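Local coordinates for scarecrow-like protein 3 (Arabidopsis thaliana, PDB 6KPB), which probably acts as a nuclear transcription factor in plant development and binds IDD zinc finger proteins such as JACKDAW/IDD10, at residues A[350-355]-A[416-421]; A[167-172]-A[195-200]; A[62-67]-A[102-107]; A[431-436]-A[478-483]. One frame throughout, in Å; residues are numbered along the deposited sequence.

Contact 1. Residues A[350-355]-A[416-421]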
# COMPACT_ATOMS: atom_id res chain seq x y z
N GLU A 350 27.12 -10.48 -7.48
CA GLU A 350 25.91 -11.11 -7.98
C GLU A 350 25.47 -12.21 -7.03
O GLU A 350 26.27 -12.77 -6.29
CB GLU A 350 26.11 -11.69 -9.39
CG GLU A 350 25.80 -10.73 -10.52
CD GLU A 350 24.33 -10.35 -10.55
OE1 GLU A 350 24.02 -9.20 -10.92
OE2 GLU A 350 23.49 -11.20 -10.20
N GLN A 351 24.17 -12.51 -7.07
CA GLN A 351 23.67 -13.71 -6.41
C GLN A 351 24.33 -14.94 -7.02
O GLN A 351 24.59 -14.99 -8.22
CB GLN A 351 22.15 -13.81 -6.53
CG GLN A 351 21.36 -12.91 -5.59
CD GLN A 351 21.10 -11.54 -6.17
OE1 GLN A 351 21.70 -11.15 -7.17
NE2 GLN A 351 20.19 -10.80 -5.55
N ASP A 352 24.59 -15.94 -6.18
CA ASP A 352 25.23 -17.17 -6.62
C ASP A 352 24.25 -18.32 -6.45
O ASP A 352 24.43 -19.21 -5.61
CB ASP A 352 26.52 -17.42 -5.86
CG ASP A 352 27.47 -18.34 -6.60
OD1 ASP A 352 26.99 -19.09 -7.48
OD2 ASP A 352 28.68 -18.31 -6.32
N SER A 353 23.19 -18.31 -7.25
CA SER A 353 22.18 -19.36 -7.22
C SER A 353 21.55 -19.46 -8.60
O SER A 353 21.39 -18.46 -9.30
CB SER A 353 21.10 -19.08 -6.17
OG SER A 353 21.67 -18.95 -4.88
N ASP A 354 21.19 -20.69 -8.99
CA ASP A 354 20.50 -20.92 -10.25
C ASP A 354 19.01 -20.69 -10.03
O ASP A 354 18.26 -21.60 -9.69
CB ASP A 354 20.78 -22.32 -10.78
CG ASP A 354 20.24 -22.53 -12.19
OD1 ASP A 354 19.70 -21.56 -12.78
OD2 ASP A 354 20.35 -23.66 -12.70
N HIS A 355 18.58 -19.44 -10.22
CA HIS A 355 17.18 -19.07 -10.14
C HIS A 355 16.61 -18.70 -11.51
O HIS A 355 15.53 -18.09 -11.57
CB HIS A 355 16.99 -17.91 -9.16
CG HIS A 355 17.30 -18.27 -7.74
ND1 HIS A 355 17.47 -17.32 -6.75
CD2 HIS A 355 17.47 -19.47 -7.14
CE1 HIS A 355 17.74 -17.92 -5.61
NE2 HIS A 355 17.74 -19.23 -5.81
N HIS A 416 18.72 -14.83 -11.29
CA HIS A 416 20.00 -15.13 -10.67
C HIS A 416 20.63 -16.37 -11.30
O HIS A 416 19.95 -17.36 -11.58
CB HIS A 416 19.82 -15.34 -9.16
CG HIS A 416 19.05 -14.25 -8.49
ND1 HIS A 416 18.24 -14.47 -7.40
CD2 HIS A 416 18.96 -12.92 -8.75
CE1 HIS A 416 17.68 -13.33 -7.02
NE2 HIS A 416 18.11 -12.38 -7.83
N GLU A 417 21.94 -16.31 -11.52
CA GLU A 417 22.69 -17.44 -12.05
C GLU A 417 23.98 -17.59 -11.25
O GLU A 417 24.41 -16.67 -10.55
CB GLU A 417 22.99 -17.29 -13.55
CG GLU A 417 21.74 -17.30 -14.42
CD GLU A 417 22.06 -17.46 -15.90
OE1 GLU A 417 23.17 -17.05 -16.31
OE2 GLU A 417 21.21 -17.99 -16.64
N LYS A 418 24.59 -18.77 -11.36
CA LYS A 418 25.77 -19.06 -10.56
C LYS A 418 27.01 -18.38 -11.14
O LYS A 418 27.01 -17.87 -12.27
CB LYS A 418 25.99 -20.57 -10.45
CG LYS A 418 24.95 -21.29 -9.61
CD LYS A 418 25.53 -22.54 -8.95
CE LYS A 418 26.42 -22.18 -7.77
NZ LYS A 418 25.65 -21.54 -6.66
N LEU A 419 28.08 -18.38 -10.34
CA LEU A 419 29.30 -17.66 -10.70
C LEU A 419 29.93 -18.23 -11.97
O LEU A 419 30.48 -17.48 -12.79
CB LEU A 419 30.28 -17.70 -9.54
CG LEU A 419 31.72 -17.25 -9.79
CD1 LEU A 419 31.77 -15.77 -10.14
CD2 LEU A 419 32.59 -17.55 -8.58
N GLU A 420 29.88 -19.55 -12.14
CA GLU A 420 30.51 -20.18 -13.30
C GLU A 420 29.89 -19.68 -14.60
O GLU A 420 30.60 -19.49 -15.59
CB GLU A 420 30.40 -21.70 -13.19
CG GLU A 420 30.78 -22.45 -14.45
CD GLU A 420 30.91 -23.94 -14.22
OE1 GLU A 420 31.33 -24.34 -13.11
OE2 GLU A 420 30.59 -24.72 -15.14
N LYS A 421 28.58 -19.47 -14.61
CA LYS A 421 27.93 -18.93 -15.80
C LYS A 421 28.35 -17.48 -16.05
O LYS A 421 28.58 -17.09 -17.20
CB LYS A 421 26.41 -19.03 -15.67
CG LYS A 421 25.85 -20.38 -16.08
CD LYS A 421 24.45 -20.23 -16.64
CE LYS A 421 24.01 -21.49 -17.38
NZ LYS A 421 22.78 -21.27 -18.18

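Contact 2. Residues A[167-172]-A[195-200]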
# COMPACT_ATOMS: atom_id res chain seq x y z
N VAL A 167 40.90 9.58 -11.48
CA VAL A 167 40.13 8.36 -11.30
C VAL A 167 38.65 8.69 -11.44
O VAL A 167 38.14 9.62 -10.79
CB VAL A 167 40.41 7.71 -9.93
CG1 VAL A 167 39.37 6.64 -9.62
CG2 VAL A 167 41.81 7.12 -9.91
N HIS A 168 37.96 7.93 -12.28
CA HIS A 168 36.52 8.04 -12.48
C HIS A 168 35.88 6.70 -12.15
O HIS A 168 36.19 5.69 -12.79
CB HIS A 168 36.19 8.46 -13.92
CG HIS A 168 34.73 8.62 -14.19
ND1 HIS A 168 34.22 8.75 -15.47
CD2 HIS A 168 33.67 8.69 -13.35
CE1 HIS A 168 32.91 8.88 -15.40
NE2 HIS A 168 32.55 8.85 -14.13
N VAL A 169 35.00 6.69 -11.15
CA VAL A 169 34.30 5.49 -10.73
C VAL A 169 32.84 5.61 -11.14
O VAL A 169 32.21 6.66 -10.92
CB VAL A 169 34.42 5.27 -9.21
CG1 VAL A 169 33.62 4.05 -8.78
CG2 VAL A 169 35.87 5.11 -8.81
N ILE A 170 32.30 4.56 -11.75
CA ILE A 170 30.91 4.52 -12.19
C ILE A 170 30.16 3.53 -11.31
O ILE A 170 30.50 2.34 -11.28
CB ILE A 170 30.80 4.13 -13.67
CG1 ILE A 170 31.55 5.14 -14.54
CG2 ILE A 170 29.34 4.06 -14.09
CD1 ILE A 170 31.51 4.82 -16.02
N ASP A 171 29.15 4.02 -10.60
CA ASP A 171 28.33 3.21 -9.71
C ASP A 171 26.98 2.98 -10.40
O ASP A 171 26.19 3.92 -10.55
CB ASP A 171 28.16 3.89 -8.35
CG ASP A 171 27.47 3.01 -7.33
OD1 ASP A 171 26.97 1.92 -7.69
OD2 ASP A 171 27.43 3.40 -6.14
N LEU A 172 26.73 1.74 -10.81
CA LEU A 172 25.50 1.43 -11.54
C LEU A 172 24.28 1.36 -10.64
O LEU A 172 23.15 1.44 -11.15
CB LEU A 172 25.67 0.11 -12.30
CG LEU A 172 26.83 0.05 -13.29
CD1 LEU A 172 26.81 -1.25 -14.08
CD2 LEU A 172 26.79 1.25 -14.24
N PRO A 195 44.21 11.10 -5.66
CA PRO A 195 44.05 11.63 -7.02
C PRO A 195 42.80 12.49 -7.09
O PRO A 195 42.05 12.61 -6.12
CB PRO A 195 43.91 10.36 -7.86
CG PRO A 195 43.18 9.42 -6.95
CD PRO A 195 43.70 9.72 -5.55
N HIS A 196 42.57 13.09 -8.25
CA HIS A 196 41.27 13.68 -8.51
C HIS A 196 40.26 12.56 -8.67
O HIS A 196 40.40 11.72 -9.56
CB HIS A 196 41.29 14.57 -9.75
CG HIS A 196 39.96 15.18 -10.07
ND1 HIS A 196 38.94 14.46 -10.66
CD2 HIS A 196 39.47 16.42 -9.85
CE1 HIS A 196 37.89 15.24 -10.81
NE2 HIS A 196 38.18 16.44 -10.33
N LEU A 197 39.25 12.54 -7.81
CA LEU A 197 38.25 11.48 -7.80
C LEU A 197 36.95 11.99 -8.40
O LEU A 197 36.45 13.05 -8.00
CB LEU A 197 38.01 10.96 -6.38
CG LEU A 197 36.99 9.83 -6.29
CD1 LEU A 197 37.37 8.70 -7.24
CD2 LEU A 197 36.88 9.33 -4.87
N ARG A 198 36.41 11.25 -9.35
CA ARG A 198 35.10 11.51 -9.92
C ARG A 198 34.25 10.26 -9.78
O ARG A 198 34.71 9.16 -10.11
CB ARG A 198 35.20 11.95 -11.38
CG ARG A 198 33.86 12.13 -12.07
CD ARG A 198 33.93 13.23 -13.12
NE ARG A 198 32.87 13.12 -14.11
CZ ARG A 198 33.04 12.56 -15.31
NH1 ARG A 198 32.02 12.49 -16.16
NH2 ARG A 198 34.23 12.09 -15.66
N ILE A 199 33.03 10.42 -9.29
CA ILE A 199 32.10 9.31 -9.11
C ILE A 199 30.82 9.64 -9.85
O ILE A 199 30.22 10.71 -9.64
CB ILE A 199 31.82 9.03 -7.63
CG1 ILE A 199 33.10 8.59 -6.92
CG2 ILE A 199 30.73 7.97 -7.49
CD1 ILE A 199 32.88 8.16 -5.49
N THR A 200 30.39 8.74 -10.73
CA THR A 200 29.14 8.86 -11.46
C THR A 200 28.14 7.88 -10.86
O THR A 200 28.35 6.67 -10.91
CB THR A 200 29.33 8.59 -12.95
OG1 THR A 200 30.24 9.55 -13.49
CG2 THR A 200 28.00 8.70 -13.68

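Contact 3. Residues A[62-67]-A[102-107]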
# COMPACT_ATOMS: atom_id res chain seq x y z
N THR A 62 3.27 -29.46 -4.39
CA THR A 62 2.00 -29.95 -4.90
C THR A 62 1.24 -28.84 -5.62
O THR A 62 0.81 -29.00 -6.77
CB THR A 62 1.16 -30.53 -3.77
OG1 THR A 62 1.98 -31.34 -2.92
CG2 THR A 62 0.02 -31.38 -4.33
N CYS A 63 1.06 -27.70 -4.94
CA CYS A 63 0.37 -26.57 -5.55
C CYS A 63 1.03 -26.16 -6.86
O CYS A 63 0.34 -25.92 -7.86
CB CYS A 63 0.34 -25.39 -4.58
SG CYS A 63 -0.32 -23.87 -5.28
N ALA A 64 2.36 -26.10 -6.88
CA ALA A 64 3.07 -25.72 -8.10
C ALA A 64 2.76 -26.67 -9.25
O ALA A 64 2.64 -26.24 -10.40
CB ALA A 64 4.57 -25.66 -7.84
N ASN A 65 2.63 -27.96 -8.95
CA ASN A 65 2.23 -28.91 -9.99
C ASN A 65 0.82 -28.61 -10.49
O ASN A 65 0.57 -28.63 -11.70
CB ASN A 65 2.32 -30.34 -9.46
CG ASN A 65 3.69 -30.96 -9.68
OD1 ASN A 65 4.37 -30.65 -10.65
ND2 ASN A 65 4.09 -31.84 -8.77
N HIS A 66 -0.11 -28.33 -9.57
CA HIS A 66 -1.45 -27.93 -9.98
C HIS A 66 -1.43 -26.63 -10.76
O HIS A 66 -2.25 -26.44 -11.67
CB HIS A 66 -2.35 -27.80 -8.75
CG HIS A 66 -2.64 -29.11 -8.08
ND1 HIS A 66 -3.14 -29.19 -6.80
CD2 HIS A 66 -2.49 -30.38 -8.50
CE1 HIS A 66 -3.29 -30.46 -6.46
NE2 HIS A 66 -2.90 -31.20 -7.48
N VAL A 67 -0.51 -25.72 -10.43
CA VAL A 67 -0.34 -24.50 -11.22
C VAL A 67 0.06 -24.86 -12.65
O VAL A 67 -0.52 -24.37 -13.62
CB VAL A 67 0.69 -23.57 -10.57
CG1 VAL A 67 0.94 -22.34 -11.44
CG2 VAL A 67 0.24 -23.16 -9.17
N GLU A 102 2.07 -16.64 -1.49
CA GLU A 102 1.61 -15.42 -2.17
C GLU A 102 2.14 -15.36 -3.59
O GLU A 102 1.42 -14.94 -4.51
CB GLU A 102 2.04 -14.19 -1.37
CG GLU A 102 1.87 -12.88 -2.14
CD GLU A 102 1.62 -11.69 -1.23
OE1 GLU A 102 1.48 -11.89 -0.01
OE2 GLU A 102 1.56 -10.55 -1.75
N ALA A 103 3.39 -15.77 -3.80
CA ALA A 103 3.97 -15.78 -5.14
C ALA A 103 3.20 -16.73 -6.06
O ALA A 103 2.81 -16.35 -7.17
CB ALA A 103 5.44 -16.18 -5.07
N LEU A 104 2.96 -17.96 -5.60
CA LEU A 104 2.23 -18.93 -6.40
C LEU A 104 0.83 -18.43 -6.73
O LEU A 104 0.36 -18.58 -7.86
CB LEU A 104 2.17 -20.28 -5.68
CG LEU A 104 3.43 -21.13 -5.69
CD1 LEU A 104 3.22 -22.41 -4.89
CD2 LEU A 104 3.84 -21.45 -7.12
N ALA A 105 0.15 -17.85 -5.74
CA ALA A 105 -1.19 -17.32 -5.98
C ALA A 105 -1.16 -16.17 -6.97
O ALA A 105 -2.11 -15.98 -7.74
CB ALA A 105 -1.83 -16.89 -4.66
N ASN A 106 -0.08 -15.38 -6.97
CA ASN A 106 0.04 -14.30 -7.94
C ASN A 106 0.22 -14.86 -9.35
O ASN A 106 -0.30 -14.29 -10.32
CB ASN A 106 1.20 -13.39 -7.57
CG ASN A 106 0.77 -11.94 -7.37
OD1 ASN A 106 0.29 -11.57 -6.30
ND2 ASN A 106 0.95 -11.13 -8.40
N ARG A 107 0.95 -15.97 -9.49
CA ARG A 107 1.20 -16.53 -10.81
C ARG A 107 -0.09 -17.04 -11.44
O ARG A 107 -0.38 -16.75 -12.61
CB ARG A 107 2.23 -17.66 -10.72
CG ARG A 107 2.60 -18.25 -12.07
CD ARG A 107 3.63 -19.35 -11.94
NE ARG A 107 4.07 -19.81 -13.25
CZ ARG A 107 5.08 -19.27 -13.93
NH1 ARG A 107 5.75 -18.25 -13.42
NH2 ARG A 107 5.41 -19.75 -15.12

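Contact 4. Residues A[431-436]-A[478-483]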
# COMPACT_ATOMS: atom_id res chain seq x y z
N PHE A 431 36.58 -9.64 -21.27
CA PHE A 431 37.18 -9.31 -19.98
C PHE A 431 38.05 -10.46 -19.49
O PHE A 431 37.74 -11.63 -19.72
CB PHE A 431 36.10 -9.00 -18.94
CG PHE A 431 35.32 -7.74 -19.23
CD1 PHE A 431 35.76 -6.52 -18.76
CD2 PHE A 431 34.15 -7.79 -19.97
CE1 PHE A 431 35.04 -5.36 -19.03
CE2 PHE A 431 33.43 -6.64 -20.24
CZ PHE A 431 33.88 -5.43 -19.77
N GLY A 432 39.14 -10.11 -18.81
CA GLY A 432 40.01 -11.08 -18.17
C GLY A 432 39.86 -10.97 -16.66
O GLY A 432 39.76 -9.87 -16.11
N ASN A 433 39.85 -12.12 -15.99
CA ASN A 433 39.65 -12.14 -14.55
C ASN A 433 40.87 -11.59 -13.83
O ASN A 433 42.01 -11.92 -14.16
CB ASN A 433 39.34 -13.55 -14.07
CG ASN A 433 39.20 -13.63 -12.56
OD1 ASN A 433 39.98 -14.31 -11.89
ND2 ASN A 433 38.23 -12.92 -12.01
N VAL A 434 40.62 -10.74 -12.84
CA VAL A 434 41.66 -10.22 -11.96
C VAL A 434 41.43 -10.83 -10.58
O VAL A 434 40.47 -10.44 -9.88
CB VAL A 434 41.64 -8.68 -11.90
CG1 VAL A 434 42.79 -8.17 -11.05
CG2 VAL A 434 41.72 -8.11 -13.30
N PRO A 435 42.25 -11.78 -10.15
CA PRO A 435 42.01 -12.44 -8.86
C PRO A 435 42.03 -11.44 -7.71
O PRO A 435 42.82 -10.50 -7.69
CB PRO A 435 43.16 -13.45 -8.75
CG PRO A 435 44.20 -12.95 -9.70
CD PRO A 435 43.45 -12.30 -10.82
N LEU A 436 41.12 -11.64 -6.76
CA LEU A 436 41.06 -10.79 -5.59
C LEU A 436 42.29 -10.99 -4.72
O LEU A 436 42.87 -12.08 -4.67
CB LEU A 436 39.79 -11.08 -4.79
CG LEU A 436 38.47 -10.81 -5.53
CD1 LEU A 436 37.27 -11.21 -4.69
CD2 LEU A 436 38.38 -9.35 -5.95
N SER A 478 33.61 -10.66 -7.96
CA SER A 478 34.65 -10.94 -8.95
C SER A 478 35.10 -9.64 -9.60
O SER A 478 34.31 -8.71 -9.79
CB SER A 478 34.15 -11.92 -10.02
OG SER A 478 33.02 -11.40 -10.70
N ALA A 479 36.38 -9.60 -9.96
CA ALA A 479 37.00 -8.43 -10.58
C ALA A 479 37.50 -8.79 -11.97
O ALA A 479 37.98 -9.91 -12.20
CB ALA A 479 38.16 -7.91 -9.72
N TRP A 480 37.37 -7.85 -12.90
CA TRP A 480 37.66 -8.11 -14.31
C TRP A 480 38.34 -6.90 -14.94
O TRP A 480 38.07 -5.75 -14.58
CB TRP A 480 36.38 -8.45 -15.08
CG TRP A 480 35.56 -9.50 -14.41
CD1 TRP A 480 34.62 -9.32 -13.43
CD2 TRP A 480 35.61 -10.91 -14.65
NE1 TRP A 480 34.09 -10.53 -13.05
CE2 TRP A 480 34.68 -11.52 -13.79
CE3 TRP A 480 36.35 -11.72 -15.52
CZ2 TRP A 480 34.47 -12.90 -13.77
CZ3 TRP A 480 36.15 -13.08 -15.50
CH2 TRP A 480 35.21 -13.66 -14.63
N ARG A 481 39.23 -7.19 -15.89
CA ARG A 481 39.91 -6.17 -16.68
C ARG A 481 39.70 -6.48 -18.16
O ARG A 481 39.37 -7.60 -18.54
CB ARG A 481 41.41 -6.11 -16.37
CG ARG A 481 42.14 -7.37 -16.79
CD ARG A 481 43.64 -7.20 -16.78
NE ARG A 481 44.23 -7.57 -18.07
CZ ARG A 481 44.43 -8.82 -18.47
NH1 ARG A 481 44.97 -9.06 -19.65
NH2 ARG A 481 44.10 -9.83 -17.67
N CYS A 482 39.93 -5.47 -19.00
CA CYS A 482 39.71 -5.60 -20.43
C CYS A 482 40.85 -6.37 -21.08
O CYS A 482 42.03 -6.09 -20.82
CB CYS A 482 39.56 -4.23 -21.07
SG CYS A 482 38.08 -3.34 -20.58
N ARG A 483 40.50 -7.32 -21.95
CA ARG A 483 41.49 -8.09 -22.69
C ARG A 483 41.70 -7.46 -24.07
O ARG A 483 40.86 -6.71 -24.57
CB ARG A 483 41.04 -9.54 -22.83
CG ARG A 483 42.15 -10.51 -23.23
CD ARG A 483 41.61 -11.88 -23.59
NE ARG A 483 41.09 -12.59 -22.42
CZ ARG A 483 39.79 -12.75 -22.16
NH1 ARG A 483 38.88 -12.25 -22.99
NH2 ARG A 483 39.41 -13.41 -21.08

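Contact 1. Residues A[350-355]-A[416-421]
Q351 lays its side-chain amide flat on the H416 imidazole, the two planes 13° apart. The bend at chi2 (89°) turns the amide back over the ring, and Q351 CG makes a CH-pi contact over the face, 3.8 Å from the centroid of the H416 ring; H416 NE2 bonds to E414. D352 holds the start of helix 419-428. D352 OD1 accepts the N-H of L419 (N to OD1 3.1 Å) and, from the opposite face of the carboxylate, forms a salt bridge with NZ of K418, the N-cap residue, at 2.9 Å. The doubly bent K418 chain also brings NZ to D352 O in a weak bond. With an asparagine in place of D352, the K418 ammonium would probably lose its countercharge. S353 CB covers one face of the H355 ring, and D354 centres an inverse gamma turn. H355 N then bonds to H416 O at 2.8 Å, while ND1 of H355 meets ND1 of H416 at 3.0 Å, rim to rim, one nitrogen donating to the other. The contact carries the chain off strand 345-351 alongside its antiparallel neighbour 472-482, whose S476 touches D352 and L419, with I404 of helix 387-406 packed against both histidines.

Contact 2. Residues A[167-172]-A[195-200]
H168 and R198, paired on adjacent parallel strands, stack imidazole on guanidinium, centres 3.9 Å apart and planes at 27°. Followed outward, the H168 side chain starts with CB near R198 O. With CG anti to the backbone N (chi1 -179°), the ring reaches over the neighbouring strand: CD2 lies 3.4 Å from R198 O, ND1 and CE1 lie under R198 NH2, and NE2 at the tip hydrogen-bonds T200 OG1. That bond refines to 2.5 Å, so its exact length is doubtful. ND1 sits 3.3 Å from R198 NH2 without a usable bonding angle; it bonds weakly to E250, which also forms a salt bridge with R198, and R198 NH1 goes to R245 O. I170 CG1 covers the opposite face of the ring. Were the H168 imidazole replaced by a leucine, T200 OG1 would probably be left its bond to N230 OD1 and the R198 guanidinium would lose its flat partner. On the other side of the sheet V167 CG1 packs on L197 CD1 at 3.7 Å, and V169 adds to the same apolar layer, facing helix 178-189. Five backbone bonds zip the strands, from V167 N to H196 O through to D171 N to T200 O at 2.8 Å. Strand, helix 178-189 and strand form a beta-alpha-beta unit, consistent with the Rossmann-like core of the GRAS family; the first strand carries its predicted VHIID motif.

Contact 3. Residues A[62-67]-A[102-107]
R107 turns an edge of its guanidinium to V67, whose CG1 lies near the guanidinium plane; the closest approach of the two residues is lower on the arginine, R107 CD to V67 CG1, at 4.1 Å. The R107 chain is extended from CG to NE, which carries the charged end past the valine: NH1 hydrogen-bonds I405 O and NH2 makes a long, weak ion pair with E408. A second flat group, the H66 ring, packs on A75 of helix 72-85, with T62 O over one face and ND1 weakly bonded to N74 O.

The centre of the contact is apolar and built round L104. Its CG stands anti to the carbonyl carbon (chi1 -76°), and the isobutyl group reaches across to the facing helix with both methyls. CD1 meets C63 SG at 3.8 Å and C63 CB at 4.2 Å; CD2 reaches A64 CB at 4.3 Å and V67 CG2 at 4.5 Å. One leucine thus touches three residues on one side of the helix, and R107 extends the strip by one turn. The fit is loose: only 190 Å² is buried, and the segment axes run 10.6 Å apart and nearly parallel, at 9°.

Helix 72-85 fits against both, its L79 touching C63 and A105, so that three helices of the predicted LRI region pack together. Helices 360-381 and 387-406 cover another flank through L364 against A64 and I405 against L104, while E102 and A105 meet L119 of the second subunit.

Contact 4. Residues A[431-436]-A[478-483]
N433 and W480 form a non-hydrogen-bonded pair in which the asparagine lies against the indole: N433 CB touches W480 CZ3 at 3.5 Å, and ND2 sits over one face of the ring, the amide plane turned 65° from it. W480 CG, anti to the carbonyl carbon (chi1 -50°), lays the indole beside N433. G432 and R481 exchange two backbone bonds, R481 N to G432 O being 2.7 Å and nearly straight at 171°; V434 N bonds A479 O at 2.8 Å. V434 CG2 packs on R481 CG at 3.6 Å, and L436 CD2 on A479 CB. C482 SG comes 4.0 Å from F431 CE1, an oblique sulfur-aromatic contact, F431 CB rests on W480 CB, and R483 spreads a guanidinium face over G432 N.

Farther out, W480 NE1 donates to S478 OG at 2.7 Å, fixing the indole's rotation, and I426 of helix 419-428 packs on W480 and F431. W339 meets F431 edge to face, and D427 holds R483 by a salt bridge.

The chemistry is divided: backbone bonds fasten the twisted antiparallel pair of the predicted SAW region, aromatic packing joins it to the helices, and an arginine-aspartate charge pair ties its C-terminal end to helix 419-428.

From the N terminus, contact 3 comes first, closing a loop round helix 72-85 in the N-terminal helical part. Contact 2 closes a short loop round helix 178-189 in the parallel part of the central sheet. Contact 1 spans a wholly non-strand excursion of helices 360-381 and 387-406, and contact 4 closes the C-terminal loop with helix 438-448 and the strands 456-461 and 464-469 that lead into 472-482. The four are in series: none encloses or crosses another. Contacts 1, 2 and 4 reach the same sheet, with contacts 1 and 4 linked through helix 419-428 and the neighbouring strands 345-351 and 472-482. Contact 3 lies across the chain's centre from contact 2, their centres about 45 Å apart.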